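Local atomic coordinates of thiol peroxidase (Aquifex aeolicus, PDB entry 2YZH), a protein that probably reduces hydrogen peroxide and organic hydroperoxides to water and alcohols at the expense of thioredoxin, protecting the cell from oxidative stress. Residues V32-L37 with N104-S109; V55-T60 with S86-F91. All blocks are in the same frame, centred on the assembly; numbering follows the deposited sequence.

In the fold
Contacts 1 and 2 are both largely buried and sit side by side, their centres about 11 Å apart. Contact 1 is strand pairing in the central sheet, made of backbone bonds and small apolar side chains. Contact 2 lies where strands 49-54 and 80-86 end, where a carboxylate accepts from a hydroxyl and a backbone N-H of the facing loop, and it borders the second subunit. Helix 90-100 is common to both: it starts in segment 86-91 and leads into strand 106-109. They also touch directly. S109 OG lies 2.5 Å from D88 O, a probable hydrogen bond, and V33 CG1 packs on P90 CG.

Contact 1: V32-L37 with N104-S109; sequences VVTKDL and NVTVAS
The carbonyl oxygen V33 O is met twice from the opposing strand, by the amide of S109 and by a CA-H of A108. In the mixed sheet of this thioredoxin-fold peroxiredoxin, strand 30-34 lies between strands 39-42 and 106-109, and V33 with S109 forms an antiparallel hydrogen-bonded pair. S109 N donates to V33 O over 2.8 Å in a nearly straight bond (169° at the hydrogen), although the donor is tilted 29° from the carbonyl plane. The return bond, V33 N to S109 O, is as short and lies in the carbonyl plane. The CA-H contact is weaker, with A108 CA 3.4 Å from V33 O. The axes of the segments 32-34 and 106-109 make 126°, some way from antiparallel, consistent with close pairing over only a short span.

V32 and A108 pack on one face, where V32 CG2 meets A108 CB at 3.6 Å. The CG2 branch of V32 gets there by standing between the backbone N and the carbonyl carbon, while V32 CB rests 3.3 Å from S109 O. Further along, the methyls of T34 and T106 meet at a slant, CG2 to CG2 at 4.0 Å. T106 CG2 is anti to its own backbone N, which turns the methyl to this contact. On the other face V33 packs against F111 and R112, and V107 against C97, the predicted redox partner of C63; no disulfide joins the two cysteines here. Past T34 the chains diverge, and K35 N is 4.4 Å from V107 O. Water 1 spans that interval, accepting from K35 N at 3.0 Å and donating to V107 O at 2.6 Å.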
loop_
_atom_site.group_PDB
_atom_site.type_symbol
_atom_site.label_atom_id
_atom_site.label_comp_id
_atom_site.label_asym_id
_atom_site.label_seq_id
_atom_site.Cartn_x
_atom_site.Cartn_y
_atom_site.Cartn_z
ATOM N N VAL D 32 3.002 -5.887 13.390
ATOM C CA VAL D 32 4.086 -4.918 13.428
ATOM C C VAL D 32 5.458 -5.585 13.566
ATOM O O VAL D 32 5.558 -6.774 13.889
ATOM C CB VAL D 32 3.853 -3.898 14.579
ATOM C CG1 VAL D 32 2.624 -3.043 14.269
ATOM C CG2 VAL D 32 3.647 -4.632 15.905
ATOM N N VAL D 33 6.510 -4.814 13.320
ATOM C CA VAL D 33 7.872 -5.340 13.369
ATOM C C VAL D 33 8.681 -4.721 14.506
ATOM O O VAL D 33 8.793 -3.493 14.594
ATOM C CB VAL D 33 8.596 -5.077 12.018
ATOM C CG1 VAL D 33 9.974 -5.738 12.018
ATOM C CG2 VAL D 33 7.758 -5.614 10.859
ATOM N N THR D 34 9.239 -5.565 15.376
ATOM C CA THR D 34 10.041 -5.082 16.504
ATOM C C THR D 34 11.481 -4.779 16.081
ATOM O O THR D 34 11.885 -5.101 14.965
ATOM C CB THR D 34 10.030 -6.092 17.682
ATOM O OG1 THR D 34 10.379 -7.395 17.209
ATOM C CG2 THR D 34 8.650 -6.154 18.310
ATOM N N LYS D 35 12.255 -4.167 16.972
ATOM C CA LYS D 35 13.627 -3.778 16.647
ATOM C C LYS D 35 14.563 -4.906 16.225
ATOM O O LYS D 35 15.610 -4.653 15.633
ATOM C CB LYS D 35 14.242 -2.993 17.812
ATOM C CG LYS D 35 14.298 -3.745 19.125
ATOM C CD LYS D 35 14.780 -2.833 20.247
ATOM C CE LYS D 35 14.859 -3.581 21.565
ATOM N NZ LYS D 35 15.812 -4.716 21.487
ATOM N N ASP D 36 14.196 -6.146 16.521
ATOM C CA ASP D 36 15.019 -7.285 16.132
ATOM C C ASP D 36 14.509 -7.865 14.810
ATOM O O ASP D 36 14.918 -8.950 14.392
ATOM C CB ASP D 36 14.990 -8.355 17.229
ATOM C CG ASP D 36 13.581 -8.781 17.597
ATOM O OD1 ASP D 36 12.621 -8.213 17.038
ATOM O OD2 ASP D 36 13.432 -9.683 18.450
ATOM N N LEU D 37 13.611 -7.123 14.168
ATOM C CA LEU D 37 13.004 -7.500 12.893
ATOM C C LEU D 37 12.031 -8.672 12.977
ATOM O O LEU D 37 11.680 -9.268 11.961
ATOM C CB LEU D 37 14.075 -7.795 11.834
ATOM C CG LEU D 37 14.984 -6.625 11.422
ATOM C CD1 LEU D 37 15.866 -7.049 10.257
ATOM C CD2 LEU D 37 14.144 -5.421 11.024
ATOM N N ASN D 104 10.807 -0.973 29.659
ATOM C CA ASN D 104 9.503 -1.323 30.210
ATOM C C ASN D 104 8.373 -1.409 29.195
ATOM O O ASN D 104 7.307 -1.941 29.492
ATOM C CB ASN D 104 9.130 -0.339 31.316
ATOM C CG ASN D 104 10.169 -0.291 32.410
ATOM O OD1 ASN D 104 10.579 -1.332 32.933
ATOM N ND2 ASN D 104 10.606 0.913 32.762
ATOM N N VAL D 105 8.598 -0.871 28.003
ATOM C CA VAL D 105 7.591 -0.925 26.956
ATOM C C VAL D 105 8.257 -1.399 25.675
ATOM O O VAL D 105 9.482 -1.362 25.551
ATOM C CB VAL D 105 6.933 0.455 26.713
ATOM C CG1 VAL D 105 6.257 0.935 27.988
ATOM C CG2 VAL D 105 7.963 1.456 26.246
ATOM N N THR D 106 7.444 -1.856 24.732
ATOM C CA THR D 106 7.947 -2.341 23.456
ATOM C C THR D 106 7.678 -1.306 22.366
ATOM O O THR D 106 6.620 -0.677 22.346
ATOM C CB THR D 106 7.243 -3.664 23.055
ATOM O OG1 THR D 106 7.492 -4.664 24.051
ATOM C CG2 THR D 106 7.747 -4.155 21.704
ATOM N N VAL D 107 8.647 -1.098 21.485
ATOM C CA VAL D 107 8.451 -0.181 20.374
ATOM C C VAL D 107 8.330 -1.099 19.164
ATOM O O VAL D 107 8.990 -2.136 19.102
ATOM C CB VAL D 107 9.646 0.786 20.175
ATOM C CG1 VAL D 107 9.809 1.670 21.399
ATOM C CG2 VAL D 107 10.924 0.002 19.907
ATOM N N ALA D 108 7.472 -0.745 18.219
ATOM C CA ALA D 108 7.307 -1.571 17.033
ATOM C C ALA D 108 6.943 -0.695 15.848
ATOM O O ALA D 108 6.370 0.385 16.015
ATOM C CB ALA D 108 6.238 -2.624 17.274
ATOM N N SER D 109 7.281 -1.171 14.655
ATOM C CA SER D 109 7.035 -0.443 13.419
ATOM C C SER D 109 5.881 -1.001 12.605
ATOM O O SER D 109 5.721 -2.217 12.484
ATOM C CB SER D 109 8.297 -0.454 12.558
ATOM O OG SER D 109 8.054 0.163 11.308
HETATM O O HOH W 1 11.085 -3.545 19.623
#

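Contact 2: V55-T60 with S86-F91; sequences VPSLDT and SMDLPF
A buried polar contact joins loop 55-60, between strand 49-54 and helix 61-73 with its predicted peroxidatic C63, to segment 86-91, running from the end of strand 80-86 through a short loop into helix 90-100. D88 grips the loop 55-60 with both carboxylate oxygens. S57 OG donates to the syn lone pair of D88 OD1 at 2.6 Å, and L58 N to D88 OD2 at 2.7 Å, nearly straight (169°). S86 OG donates to the same OD2 from the opposite face, 43° out of the carboxylate plane against 22° for L58 N, while accepting from D88 N in an ST turn. S57 OG, turned away from its own backbone N, likewise accepts from D59 N. With an alanine in place of D88, S57 OG and L58 N would probably lose their acceptor, S86 OG one partner, and the loop, whose V55 and P56 pack on C63, its firm setting.

Water 2 ties V55 O and P56 O to M87 N. Water 3 donates to D88 OD1 and D59 OD2; D59 OD1 salt-bridges R95 of the second subunit. Counting water 3, each D88 oxygen has two donors, which probably favours the buried anion against the like charge of D59 (OD2 4.4 Å from D88 OD1).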
loop_
_atom_site.group_PDB
_atom_site.type_symbol
_atom_site.label_atom_id
_atom_site.label_comp_id
_atom_site.label_asym_id
_atom_site.label_seq_id
_atom_site.Cartn_x
_atom_site.Cartn_y
_atom_site.Cartn_z
ATOM N N VAL D 55 2.388 7.073 17.574
ATOM C CA VAL D 55 3.087 8.343 17.471
ATOM C C VAL D 55 3.589 8.549 16.046
ATOM O O VAL D 55 3.809 7.593 15.299
ATOM C CB VAL D 55 4.308 8.430 18.447
ATOM C CG1 VAL D 55 3.854 8.186 19.882
ATOM C CG2 VAL D 55 5.389 7.425 18.047
ATOM N N PRO D 56 3.755 9.812 15.644
ATOM C CA PRO D 56 4.239 10.151 14.306
ATOM C C PRO D 56 5.640 9.590 14.051
ATOM O O PRO D 56 5.883 8.949 13.034
ATOM C CB PRO D 56 4.220 11.678 14.316
ATOM C CG PRO D 56 3.051 11.981 15.185
ATOM C CD PRO D 56 3.223 11.003 16.329
ATOM N N SER D 57 6.563 9.829 14.977
ATOM C CA SER D 57 7.927 9.336 14.812
ATOM C C SER D 57 8.775 9.477 16.065
ATOM O O SER D 57 8.828 10.548 16.676
ATOM C CB SER D 57 8.627 10.076 13.674
ATOM O OG SER D 57 9.987 9.678 13.575
ATOM N N LEU D 58 9.447 8.395 16.435
ATOM C CA LEU D 58 10.307 8.405 17.608
ATOM C C LEU D 58 11.522 9.304 17.391
ATOM O O LEU D 58 12.301 9.534 18.314
ATOM C CB LEU D 58 10.759 6.982 17.942
ATOM C CG LEU D 58 9.649 6.016 18.366
ATOM C CD1 LEU D 58 10.218 4.614 18.528
ATOM C CD2 LEU D 58 9.027 6.491 19.673
ATOM N N ASP D 59 11.693 9.808 16.172
ATOM C CA ASP D 59 12.819 10.689 15.879
ATOM C C ASP D 59 12.467 12.169 16.012
ATOM O O ASP D 59 13.161 13.035 15.475
ATOM C CB ASP D 59 13.380 10.412 14.483
ATOM C CG ASP D 59 14.347 9.243 14.471
ATOM O OD1 ASP D 59 15.112 9.101 15.450
ATOM O OD2 ASP D 59 14.357 8.476 13.485
ATOM N N THR D 60 11.377 12.449 16.719
ATOM C CA THR D 60 10.953 13.822 16.963
ATOM C C THR D 60 10.893 13.984 18.481
ATOM O O THR D 60 10.534 13.047 19.198
ATOM C CB THR D 60 9.568 14.125 16.338
ATOM O OG1 THR D 60 8.567 13.302 16.944
ATOM C CG2 THR D 60 9.597 13.865 14.840
ATOM N N SER D 86 4.755 3.230 15.435
ATOM C CA SER D 86 4.942 4.336 14.498
ATOM C C SER D 86 5.352 3.785 13.141
ATOM O O SER D 86 5.556 2.575 12.981
ATOM C CB SER D 86 6.035 5.283 14.990
ATOM O OG SER D 86 7.312 4.725 14.738
ATOM N N MET D 87 5.482 4.674 12.163
ATOM C CA MET D 87 5.882 4.261 10.830
ATOM C C MET D 87 7.402 4.284 10.677
ATOM O O MET D 87 7.911 4.077 9.583
ATOM C CB MET D 87 5.242 5.165 9.769
ATOM C CG MET D 87 3.725 5.048 9.682
ATOM S SD MET D 87 3.185 3.347 9.402
ATOM C CE MET D 87 3.273 3.226 7.620
ATOM N N ASP D 88 8.122 4.543 11.765
ATOM C CA ASP D 88 9.590 4.556 11.725
ATOM C C ASP D 88 10.044 3.158 11.335
ATOM O O ASP D 88 9.396 2.186 11.711
ATOM C CB ASP D 88 10.189 4.831 13.109
ATOM C CG ASP D 88 9.866 6.210 13.637
ATOM O OD1 ASP D 88 10.225 7.200 12.971
ATOM O OD2 ASP D 88 9.264 6.297 14.725
ATOM N N LEU D 89 11.143 3.042 10.593
ATOM C CA LEU D 89 11.642 1.712 10.257
ATOM C C LEU D 89 12.227 1.163 11.547
ATOM O O LEU D 89 12.608 1.928 12.436
ATOM C CB LEU D 89 12.755 1.762 9.205
ATOM C CG LEU D 89 12.409 2.071 7.753
ATOM C CD1 LEU D 89 13.655 1.848 6.906
ATOM C CD2 LEU D 89 11.272 1.159 7.266
ATOM N N PRO D 90 12.301 -0.169 11.673
ATOM C CA PRO D 90 12.852 -0.803 12.873
ATOM C C PRO D 90 14.267 -0.306 13.204
ATOM O O PRO D 90 14.645 -0.221 14.369
ATOM C CB PRO D 90 12.835 -2.290 12.513
ATOM C CG PRO D 90 11.632 -2.398 11.616
ATOM C CD PRO D 90 11.789 -1.181 10.728
ATOM N N PHE D 91 15.039 0.031 12.177
ATOM C CA PHE D 91 16.412 0.490 12.386
ATOM C C PHE D 91 16.490 1.774 13.200
ATOM O O PHE D 91 17.413 1.954 13.990
ATOM C CB PHE D 91 17.103 0.668 11.039
ATOM C CG PHE D 91 16.981 -0.530 10.151
ATOM C CD1 PHE D 91 17.600 -1.729 10.492
ATOM C CD2 PHE D 91 16.201 -0.480 9.001
ATOM C CE1 PHE D 91 17.440 -2.864 9.699
ATOM C CE2 PHE D 91 16.035 -1.607 8.204
ATOM C CZ PHE D 91 16.655 -2.801 8.555
HETATM O O HOH W 2 3.997 7.108 12.651
HETATM O O HOH W 3 12.468 7.669 11.566
#